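PDB 4KU4: Ras-3 from Cryphonectria parasitica from Cryphonectria parasitica, which belongs to the Ras family of P-loop proteins and holds guanosine-5'-diphosphate at the C-terminal ends of the parallel strands of its sheet. Local coordinates for residues 20-25 with 97-102; 91-96 with 153-158; 140-145 with 165-170. All coordinates share one frame; numbering follows the deposited sequence.

Contact 1 (20-25 with 97-102); sequences LGEGGV and RRSSFE. With GDP (guanosine-5'-diphosphate), chain C.
Glu22 and Arg97 both set CG anti to the carbonyl carbon (chi1 -74° in the glutamate), and from there the two chains differ: the glutamate runs out extended, while the arginine bends at chi2 and chi3. Their charged ends meet as a long, weak salt bridge, Arg97 NH1 to Glu22 OE1 at 3.4 Å, fairly straight at 162°. OE1 comes to the edge of the guanidinium, near its plane, and the carboxylate is turned 25° from it. CB of Ser100 lies over one face, toward the rim, and Val25 CG1 packs on that CB at 3.6 Å. Arg97, at the N-cap position of helix 98-118, takes two donors on its O, Ser100 N and Ser100 OG, the latter at 2.7 Å; OG also accepts from Asp94 N. A water bridges Glu22 N and Ser100 O. The type II turn from Glu22 to Val25 presents amides to guanosine-5'-diphosphate, Gly24 N donating to O3B at 2.7 Å and Val25 N more weakly to O2B, consistent with a P-loop (Walker A). The contact sets this loop, which joins strand 15-20 to helix 27-35, against the first turn of helix 98-118, with Val25 also resting on Val92 and Asp94 of strand 88-94.

Contact 2 (91-96 with 153-158); sequences IVFDVT and REVGTL
Val95 meets Arg153 with its side chain and Glu154 and Val155 with its carbonyl. That O is gripped by two amides in succession, Glu154 N at 2.8 Å and Val155 N at 3.0 Å. The isopropyl group crosses the arginine at a slant, CG2 over one face of the guanidinium and CG1 3.9 Å from Arg153 NH2. Arg153 carries CG between its backbone N and carbonyl carbon (chi1 72°) and bends at chi3, a fold that returns NH2 to the O of Val155 at 3.0 Å, within the guanidinium plane; NH1 forms a salt bridge with Glu173. Val155 turns CG1 anti to its backbone N (chi1 -177°), setting that methyl 4.0 Å from Phe93 CE1. Glu154 lies over Thr96 O, with CD at 3.1 Å but no bond, its OE2 accepting from Arg98 N. At the strand's last residue, Asp94 OD1 accepts Thr96 N, making an Asx turn; Thr96 OG1 adds a second bond from the same face, both from above the carboxylate plane. OD2 forms a salt bridge with Lys146. The contact ties the end of strand 88-94 to the loop leading into helix 157-167, with Phe93 reaching Phe101 of helix 98-118 and Phe171 of strand 170-173.

Contact 3 (140-145 with 165-170); sequences VVLVGN and KKLGCG. With GDP (guanosine-5'-diphosphate), chain C.
Cys169 drops its thiol against the side chain of Leu142, and this bump carries much of the apolar contact between strand 140-145 and the helix end and turn 165-170. SG sits between the backbone N and carbonyl carbon of its residue (chi1 69°), which lays it 3.5 Å from both CG and CD1 of Leu142. Leu142 answers with CG anti to its carbonyl carbon, and its CD1 also reaches Leu167 CD1, more loosely, at 4.5 Å, so that the sulfur and the two leucine methyls close on one another as a triangle. One step back, CB of Cys169 rests 3.5 Å from the O of Val140 and close to that residue's CB. At Gly170 the backbones come near each other: its CA is 4.3 Å from the CA of Val141, and the methyl CG2 of Val141 sits against the C and O of the glycine.

Two backbone bonds flank this parallel pairing: Gly170 N reaches Val140 O at 3.1 Å, and Leu142 N meets Gly170 O at 2.8 Å. Gly168, with positive phi, ends the helix in a Schellman motif and turns the chain toward the sheet. The whole is the return of a beta-alpha-beta unit, in which helix 157-167 delivers the chain to edge strand 170-173 beside strand 140-145; Phe108 of helix 98-118 packs on Val140, Leu167 and Cys169, while Ser188 and Val189 of helix 182-196 pack on Val141.

How the contacts relate
The three contacts step across neighbouring strands of one sheet. Contacts 1 and 2 lie about 9 Å apart between centres and touch: Leu20 O probably takes the amide N of Val92, at 2.8 Å, and Ser100 O packs 3.5 Å from Phe93 CB. Contact 2 passes to contact 3, about 11 Å away between centres, through the probable strand bond of Phe93 O with Asn145 N, also 2.8 Å, and both use helix 157-167. Contacts 1 and 3 are about 14 Å apart between centres but converge on guanosine-5'-diphosphate: the amides of 20-25 hold its phosphate, while Asn145 ND2 lies 3.0 Å from N7 of the base and also bonds to Val25 O, linking the phosphate loop to the base side.

Contact 1 (20-25 with 97-102)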
loop_
_atom_site.group_PDB
_atom_site.type_symbol
_atom_site.label_atom_id
_atom_site.label_comp_id
_atom_site.label_asym_id
_atom_site.label_seq_id
_atom_site.Cartn_x
_atom_site.Cartn_y
_atom_site.Cartn_z
ATOM N N LEU A 20 1.218 -2.603 4.584
ATOM C CA LEU A 20 0.521 -3.315 5.669
ATOM C C LEU A 20 -0.491 -4.290 5.079
ATOM O O LEU A 20 -0.899 -4.144 3.923
ATOM C CB LEU A 20 -0.188 -2.328 6.598
ATOM C CG LEU A 20 0.673 -1.283 7.305
ATOM C CD1 LEU A 20 -0.187 -0.176 7.944
ATOM C CD2 LEU A 20 1.582 -1.948 8.325
ATOM N N GLY A 21 -0.886 -5.277 5.879
ATOM C CA GLY A 21 -1.800 -6.321 5.451
ATOM C C GLY A 21 -1.449 -7.676 6.047
ATOM O O GLY A 21 -0.306 -7.921 6.432
ATOM N N GLU A 22 -2.432 -8.569 6.125
ATOM C CA GLU A 22 -2.165 -9.909 6.640
ATOM C C GLU A 22 -1.202 -10.669 5.744
ATOM O O GLU A 22 -0.964 -10.289 4.598
ATOM C CB GLU A 22 -3.458 -10.710 6.755
ATOM C CG GLU A 22 -4.349 -10.307 7.900
ATOM C CD GLU A 22 -5.452 -11.323 8.141
ATOM O OE1 GLU A 22 -5.950 -11.910 7.151
ATOM O OE2 GLU A 22 -5.807 -11.542 9.317
ATOM N N GLY A 23 -0.654 -11.761 6.266
ATOM C CA GLY A 23 0.207 -12.613 5.469
ATOM C C GLY A 23 -0.498 -13.194 4.262
ATOM O O GLY A 23 -1.663 -13.577 4.338
ATOM N N GLY A 24 0.218 -13.249 3.143
ATOM C CA GLY A 24 -0.264 -13.903 1.949
ATOM C C GLY A 24 -1.113 -13.048 1.027
ATOM O O GLY A 24 -1.624 -13.564 0.052
ATOM N N VAL A 25 -1.247 -11.747 1.306
ATOM C CA VAL A 25 -2.157 -10.914 0.505
ATOM C C VAL A 25 -1.476 -10.413 -0.760
ATOM O O VAL A 25 -2.141 -10.069 -1.749
ATOM C CB VAL A 25 -2.785 -9.752 1.304
ATOM C CG1 VAL A 25 -3.772 -10.298 2.385
ATOM C CG2 VAL A 25 -1.710 -8.840 1.891
ATOM N N ARG A 97 -10.072 -13.436 -0.321
ATOM C CA ARG A 97 -10.128 -13.786 1.103
ATOM C C ARG A 97 -10.754 -12.680 1.943
ATOM O O ARG A 97 -10.098 -11.701 2.320
ATOM C CB ARG A 97 -8.738 -14.091 1.662
ATOM C CG ARG A 97 -8.247 -15.506 1.456
ATOM C CD ARG A 97 -7.377 -15.928 2.646
ATOM N NE ARG A 97 -6.213 -15.060 2.861
ATOM C CZ ARG A 97 -6.019 -14.291 3.935
ATOM N NH1 ARG A 97 -6.913 -14.256 4.918
ATOM N NH2 ARG A 97 -4.918 -13.554 4.030
ATOM N N ARG A 98 -12.022 -12.853 2.273
ATOM C CA ARG A 98 -12.743 -11.808 2.975
ATOM C C ARG A 98 -12.126 -11.472 4.337
ATOM O O ARG A 98 -12.179 -10.332 4.770
ATOM C CB ARG A 98 -14.211 -12.196 3.122
ATOM C CG ARG A 98 -14.975 -11.294 4.046
ATOM C CD ARG A 98 -16.450 -11.518 3.895
ATOM N NE ARG A 98 -16.904 -11.194 2.551
ATOM C CZ ARG A 98 -17.215 -9.969 2.165
ATOM N NH1 ARG A 98 -17.108 -8.962 3.025
ATOM N NH2 ARG A 98 -17.626 -9.750 0.922
ATOM N N SER A 99 -11.538 -12.455 5.015
ATOM C CA SER A 99 -10.884 -12.173 6.288
ATOM C C SER A 99 -9.788 -11.116 6.140
ATOM O O SER A 99 -9.603 -10.300 7.024
ATOM C CB SER A 99 -10.305 -13.451 6.908
ATOM O OG SER A 99 -9.542 -14.175 5.966
ATOM N N SER A 100 -9.056 -11.147 5.029
ATOM C CA SER A 100 -7.972 -10.188 4.798
ATOM C C SER A 100 -8.521 -8.774 4.612
ATOM O O SER A 100 -7.879 -7.784 4.969
ATOM C CB SER A 100 -7.109 -10.587 3.589
ATOM O OG SER A 100 -7.789 -10.313 2.374
ATOM N N PHE A 101 -9.719 -8.692 4.058
ATOM C CA PHE A 101 -10.365 -7.404 3.824
ATOM C C PHE A 101 -10.778 -6.829 5.168
ATOM O O PHE A 101 -10.682 -5.628 5.409
ATOM C CB PHE A 101 -11.557 -7.614 2.880
ATOM C CG PHE A 101 -12.367 -6.389 2.601
ATOM C CD1 PHE A 101 -11.793 -5.269 2.013
ATOM C CD2 PHE A 101 -13.721 -6.372 2.879
ATOM C CE1 PHE A 101 -12.557 -4.139 1.720
ATOM C CE2 PHE A 101 -14.487 -5.254 2.601
ATOM C CZ PHE A 101 -13.905 -4.138 2.006
ATOM N N GLU A 102 -11.214 -7.700 6.062
ATOM C CA GLU A 102 -11.610 -7.253 7.388
ATOM C C GLU A 102 -10.394 -6.758 8.167
ATOM O O GLU A 102 -10.454 -5.733 8.833
ATOM C CB GLU A 102 -12.318 -8.376 8.141
ATOM C CG GLU A 102 -13.615 -8.777 7.499
ATOM C CD GLU A 102 -14.140 -10.107 7.989
ATOM O OE1 GLU A 102 -15.285 -10.451 7.622
ATOM O OE2 GLU A 102 -13.404 -10.801 8.721
HETATM P PB GDP C . 2.630 -11.362 1.463
HETATM O O1B GDP C . 3.976 -10.702 1.279
HETATM O O2B GDP C . 1.567 -10.291 1.689
HETATM O O3B GDP C . 2.667 -12.329 2.629
HETATM O O3A GDP C . 2.263 -12.159 0.101
HETATM P PA GDP C . 3.294 -12.704 -1.038
HETATM O O1A GDP C . 3.819 -11.589 -1.915
HETATM O O2A GDP C . 4.423 -13.521 -0.458
HETATM O "O5'" GDP C . 2.331 -13.617 -1.936
HETATM C "C5'" GDP C . 1.666 -14.725 -1.323
HETATM C "C4'" GDP C . 1.191 -15.644 -2.436
HETATM O "O4'" GDP C . 0.281 -14.903 -3.223
HETATM C "C3'" GDP C . 2.307 -16.081 -3.364
HETATM O "O3'" GDP C . 2.093 -17.449 -3.759
HETATM C "C2'" GDP C . 2.141 -15.182 -4.565
HETATM O "O2'" GDP C . 2.596 -15.803 -5.766
HETATM C "C1'" GDP C . 0.640 -14.970 -4.586
HETATM N N9 GDP C . 0.238 -13.680 -5.183
HETATM C C8 GDP C . 0.605 -12.449 -4.777
HETATM N N7 GDP C . 0.017 -11.503 -5.547
HETATM C C5 GDP C . -0.748 -12.140 -6.452
HETATM C C6 GDP C . -1.629 -11.752 -7.563
HETATM O O6 GDP C . -1.806 -10.554 -7.839
HETATM N N1 GDP C . -2.242 -12.724 -8.254
HETATM C C2 GDP C . -2.073 -14.020 -7.989
HETATM N N2 GDP C . -2.729 -14.922 -8.759
HETATM N N3 GDP C . -1.272 -14.455 -6.984
HETATM C C4 GDP C . -0.601 -13.572 -6.209
HETATM O O HOH W 1 -5.072 -7.639 4.925
#

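Contact 2 (91-96 with 153-158)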
loop_
_atom_site.group_PDB
_atom_site.type_symbol
_atom_site.label_atom_id
_atom_site.label_comp_id
_atom_site.label_asym_id
_atom_site.label_seq_id
_atom_site.Cartn_x
_atom_site.Cartn_y
_atom_site.Cartn_z
ATOM N N ILE A 91 -2.262 -0.387 2.228
ATOM C CA ILE A 91 -2.847 -1.460 3.015
ATOM C C ILE A 91 -3.483 -2.470 2.074
ATOM O O ILE A 91 -4.455 -2.166 1.390
ATOM C CB ILE A 91 -3.840 -0.885 4.026
ATOM C CG1 ILE A 91 -3.136 0.217 4.821
ATOM C CG2 ILE A 91 -4.413 -1.993 4.925
ATOM C CD1 ILE A 91 -3.978 0.753 5.979
ATOM N N VAL A 92 -2.888 -3.659 2.022
ATOM C CA VAL A 92 -3.242 -4.663 1.028
ATOM C C VAL A 92 -4.168 -5.754 1.579
ATOM O O VAL A 92 -3.976 -6.270 2.691
ATOM C CB VAL A 92 -1.964 -5.333 0.472
ATOM C CG1 VAL A 92 -2.299 -6.240 -0.706
ATOM C CG2 VAL A 92 -0.959 -4.274 0.058
ATOM N N PHE A 93 -5.174 -6.108 0.788
ATOM C CA PHE A 93 -5.977 -7.294 1.074
ATOM C C PHE A 93 -6.070 -8.145 -0.195
ATOM O O PHE A 93 -5.645 -7.707 -1.269
ATOM C CB PHE A 93 -7.352 -6.924 1.641
ATOM C CG PHE A 93 -8.300 -6.346 0.646
ATOM C CD1 PHE A 93 -9.201 -7.165 -0.029
ATOM C CD2 PHE A 93 -8.351 -4.974 0.432
ATOM C CE1 PHE A 93 -10.109 -6.634 -0.939
ATOM C CE2 PHE A 93 -9.259 -4.431 -0.468
ATOM C CZ PHE A 93 -10.144 -5.267 -1.152
ATOM N N ASP A 94 -6.561 -9.374 -0.034
ATOM C CA ASP A 94 -6.607 -10.379 -1.092
ATOM C C ASP A 94 -8.072 -10.468 -1.443
ATOM O O ASP A 94 -8.890 -10.756 -0.571
ATOM C CB ASP A 94 -6.082 -11.707 -0.510
ATOM C CG ASP A 94 -6.159 -12.877 -1.485
ATOM O OD1 ASP A 94 -6.867 -12.814 -2.507
ATOM O OD2 ASP A 94 -5.490 -13.886 -1.206
ATOM N N VAL A 95 -8.430 -10.176 -2.692
ATOM C CA VAL A 95 -9.843 -10.086 -3.018
ATOM C C VAL A 95 -10.512 -11.451 -2.906
ATOM O O VAL A 95 -11.736 -11.529 -2.851
ATOM C CB VAL A 95 -10.134 -9.478 -4.419
ATOM C CG1 VAL A 95 -9.587 -8.052 -4.523
ATOM C CG2 VAL A 95 -9.613 -10.386 -5.525
ATOM N N THR A 96 -9.705 -12.515 -2.878
ATOM C CA THR A 96 -10.233 -13.861 -2.728
ATOM C C THR A 96 -10.403 -14.302 -1.282
ATOM O O THR A 96 -10.818 -15.433 -1.046
ATOM C CB THR A 96 -9.357 -14.932 -3.429
ATOM O OG1 THR A 96 -8.168 -15.168 -2.659
ATOM C CG2 THR A 96 -9.003 -14.529 -4.849
ATOM N N ARG A 153 -13.222 -14.499 -6.417
ATOM C CA ARG A 153 -13.212 -13.388 -5.480
ATOM C C ARG A 153 -14.311 -13.549 -4.415
ATOM O O ARG A 153 -15.378 -14.098 -4.685
ATOM C CB ARG A 153 -13.188 -12.015 -6.182
ATOM C CG ARG A 153 -14.456 -11.580 -6.871
ATOM C CD ARG A 153 -14.506 -10.048 -6.995
ATOM N NE ARG A 153 -13.609 -9.478 -8.009
ATOM C CZ ARG A 153 -12.873 -8.380 -7.824
ATOM N NH1 ARG A 153 -12.105 -7.902 -8.813
ATOM N NH2 ARG A 153 -12.900 -7.754 -6.652
ATOM N N GLU A 154 -14.001 -13.121 -3.200
ATOM C CA GLU A 154 -14.957 -13.131 -2.096
ATOM C C GLU A 154 -15.361 -11.714 -1.737
ATOM O O GLU A 154 -16.344 -11.515 -1.028
ATOM C CB GLU A 154 -14.343 -13.793 -0.862
ATOM C CG GLU A 154 -14.098 -15.299 -0.994
ATOM C CD GLU A 154 -13.600 -15.924 0.308
ATOM O OE1 GLU A 154 -13.544 -17.170 0.384
ATOM O OE2 GLU A 154 -13.270 -15.180 1.256
ATOM N N VAL A 155 -14.580 -10.738 -2.198
ATOM C CA VAL A 155 -14.856 -9.329 -1.940
ATOM C C VAL A 155 -15.067 -8.592 -3.267
ATOM O O VAL A 155 -14.212 -8.640 -4.148
ATOM C CB VAL A 155 -13.692 -8.649 -1.181
ATOM C CG1 VAL A 155 -14.039 -7.215 -0.867
ATOM C CG2 VAL A 155 -13.372 -9.391 0.109
ATOM N N GLY A 156 -16.205 -7.923 -3.408
ATOM C CA GLY A 156 -16.549 -7.231 -4.642
ATOM C C GLY A 156 -15.854 -5.893 -4.822
ATOM O O GLY A 156 -15.410 -5.280 -3.860
ATOM N N THR A 157 -15.765 -5.432 -6.064
ATOM C CA THR A 157 -15.085 -4.175 -6.355
ATOM C C THR A 157 -15.829 -2.986 -5.753
ATOM O O THR A 157 -15.216 -2.087 -5.177
ATOM C CB THR A 157 -14.900 -3.964 -7.873
ATOM O OG1 THR A 157 -14.156 -5.058 -8.433
ATOM C CG2 THR A 157 -14.160 -2.670 -8.140
ATOM N N LEU A 158 -17.150 -2.997 -5.875
ATOM C CA LEU A 158 -17.970 -1.916 -5.326
ATOM C C LEU A 158 -17.861 -1.872 -3.805
ATOM O O LEU A 158 -17.890 -0.794 -3.223
ATOM C CB LEU A 158 -19.437 -2.025 -5.752
ATOM C CG LEU A 158 -19.898 -1.769 -7.197
ATOM C CD1 LEU A 158 -19.045 -0.705 -7.892
ATOM C CD2 LEU A 158 -19.915 -3.054 -7.998
#

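Contact 3 (140-145 with 165-170)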
loop_
_atom_site.group_PDB
_atom_site.type_symbol
_atom_site.label_atom_id
_atom_site.label_comp_id
_atom_site.label_asym_id
_atom_site.label_seq_id
_atom_site.Cartn_x
_atom_site.Cartn_y
_atom_site.Cartn_z
ATOM N N VAL A 140 -3.394 7.168 2.660
ATOM C CA VAL A 140 -3.503 5.724 2.680
ATOM C C VAL A 140 -4.201 5.253 1.417
ATOM O O VAL A 140 -5.126 5.903 0.932
ATOM C CB VAL A 140 -4.340 5.242 3.890
ATOM C CG1 VAL A 140 -4.474 3.744 3.874
ATOM C CG2 VAL A 140 -3.706 5.719 5.186
ATOM N N VAL A 141 -3.761 4.127 0.880
ATOM C CA VAL A 141 -4.516 3.493 -0.197
ATOM C C VAL A 141 -4.818 2.052 0.179
ATOM O O VAL A 141 -3.934 1.312 0.619
ATOM C CB VAL A 141 -3.818 3.593 -1.596
ATOM C CG1 VAL A 141 -2.426 2.985 -1.580
ATOM C CG2 VAL A 141 -4.697 2.943 -2.690
ATOM N N LEU A 142 -6.086 1.668 0.053
ATOM C CA LEU A 142 -6.470 0.277 0.227
ATOM C C LEU A 142 -6.337 -0.416 -1.109
ATOM O O LEU A 142 -6.899 0.045 -2.102
ATOM C CB LEU A 142 -7.914 0.164 0.685
ATOM C CG LEU A 142 -8.322 0.578 2.092
ATOM C CD1 LEU A 142 -9.831 0.628 2.086
ATOM C CD2 LEU A 142 -7.809 -0.408 3.152
ATOM N N VAL A 143 -5.619 -1.531 -1.125
ATOM C CA VAL A 143 -5.349 -2.246 -2.364
ATOM C C VAL A 143 -6.008 -3.613 -2.361
ATOM O O VAL A 143 -5.748 -4.432 -1.488
ATOM C CB VAL A 143 -3.833 -2.407 -2.601
ATOM C CG1 VAL A 143 -3.553 -3.366 -3.761
ATOM C CG2 VAL A 143 -3.171 -1.057 -2.843
ATOM N N GLY A 144 -6.880 -3.857 -3.326
ATOM C CA GLY A 144 -7.475 -5.181 -3.482
ATOM C C GLY A 144 -6.632 -5.967 -4.469
ATOM O O GLY A 144 -6.783 -5.796 -5.675
ATOM N N ASN A 145 -5.752 -6.828 -3.956
ATOM C CA ASN A 145 -4.792 -7.538 -4.800
ATOM C C ASN A 145 -5.319 -8.901 -5.224
ATOM O O ASN A 145 -6.298 -9.394 -4.663
ATOM C CB ASN A 145 -3.452 -7.692 -4.081
ATOM C CG ASN A 145 -2.349 -8.211 -5.002
ATOM O OD1 ASN A 145 -2.215 -7.761 -6.142
ATOM N ND2 ASN A 145 -1.538 -9.142 -4.499
ATOM N N LYS A 165 -14.338 4.866 0.438
ATOM C CA LYS A 165 -15.061 6.130 0.469
ATOM C C LYS A 165 -15.535 6.474 1.878
ATOM O O LYS A 165 -15.437 7.619 2.325
ATOM C CB LYS A 165 -16.214 6.101 -0.526
ATOM C CG LYS A 165 -15.741 6.344 -1.975
ATOM C CD LYS A 165 -15.284 7.782 -2.140
ATOM C CE LYS A 165 -14.728 8.060 -3.536
ATOM N NZ LYS A 165 -13.560 7.182 -3.838
ATOM N N LYS A 166 -16.045 5.477 2.580
ATOM C CA LYS A 166 -16.452 5.665 3.966
ATOM C C LYS A 166 -15.287 6.169 4.831
ATOM O O LYS A 166 -15.467 7.056 5.660
ATOM C CB LYS A 166 -17.036 4.364 4.518
ATOM C CG LYS A 166 -17.162 4.280 6.047
ATOM C CD LYS A 166 -17.664 2.902 6.444
ATOM C CE LYS A 166 -17.388 2.605 7.900
ATOM N NZ LYS A 166 -18.293 3.382 8.772
ATOM N N LEU A 167 -14.092 5.622 4.613
ATOM C CA LEU A 167 -12.931 5.939 5.448
ATOM C C LEU A 167 -12.171 7.204 5.015
ATOM O O LEU A 167 -11.389 7.751 5.783
ATOM C CB LEU A 167 -11.969 4.741 5.506
ATOM C CG LEU A 167 -12.564 3.399 5.953
ATOM C CD1 LEU A 167 -11.546 2.278 5.850
ATOM C CD2 LEU A 167 -13.091 3.484 7.377
ATOM N N GLY A 168 -12.403 7.654 3.787
ATOM C CA GLY A 168 -11.683 8.792 3.236
ATOM C C GLY A 168 -10.377 8.437 2.545
ATOM O O GLY A 168 -9.583 9.320 2.239
ATOM N N CYS A 169 -10.156 7.158 2.264
ATOM C CA CYS A 169 -8.882 6.739 1.665
ATOM C C CYS A 169 -9.022 6.306 0.209
ATOM O O CYS A 169 -10.108 6.279 -0.344
ATOM C CB CYS A 169 -8.230 5.621 2.495
ATOM S SG CYS A 169 -9.100 4.019 2.456
ATOM N N GLY A 170 -7.901 5.969 -0.408
ATOM C CA GLY A 170 -7.912 5.529 -1.788
ATOM C C GLY A 170 -8.257 4.054 -1.892
ATOM O O GLY A 170 -8.193 3.318 -0.907
HETATM P PB GDP C . 2.630 -11.362 1.463
HETATM O O1B GDP C . 3.976 -10.702 1.279
HETATM O O2B GDP C . 1.567 -10.291 1.689
HETATM O O3B GDP C . 2.667 -12.329 2.629
HETATM O O3A GDP C . 2.263 -12.159 0.101
HETATM P PA GDP C . 3.294 -12.704 -1.038
HETATM O O1A GDP C . 3.819 -11.589 -1.915
HETATM O O2A GDP C . 4.423 -13.521 -0.458
HETATM O "O5'" GDP C . 2.331 -13.617 -1.936
HETATM C "C5'" GDP C . 1.666 -14.725 -1.323
HETATM C "C4'" GDP C . 1.191 -15.644 -2.436
HETATM O "O4'" GDP C . 0.281 -14.903 -3.223
HETATM C "C3'" GDP C . 2.307 -16.081 -3.364
HETATM O "O3'" GDP C . 2.093 -17.449 -3.759
HETATM C "C2'" GDP C . 2.141 -15.182 -4.565
HETATM O "O2'" GDP C . 2.596 -15.803 -5.766
HETATM C "C1'" GDP C . 0.640 -14.970 -4.586
HETATM N N9 GDP C . 0.238 -13.680 -5.183
HETATM C C8 GDP C . 0.605 -12.449 -4.777
HETATM N N7 GDP C . 0.017 -11.503 -5.547
HETATM C C5 GDP C . -0.748 -12.140 -6.452
HETATM C C6 GDP C . -1.629 -11.752 -7.563
HETATM O O6 GDP C . -1.806 -10.554 -7.839
HETATM N N1 GDP C . -2.242 -12.724 -8.254
HETATM C C2 GDP C . -2.073 -14.020 -7.989
HETATM N N2 GDP C . -2.729 -14.922 -8.759
HETATM N N3 GDP C . -1.272 -14.455 -6.984
HETATM C C4 GDP C . -0.601 -13.572 -6.209
#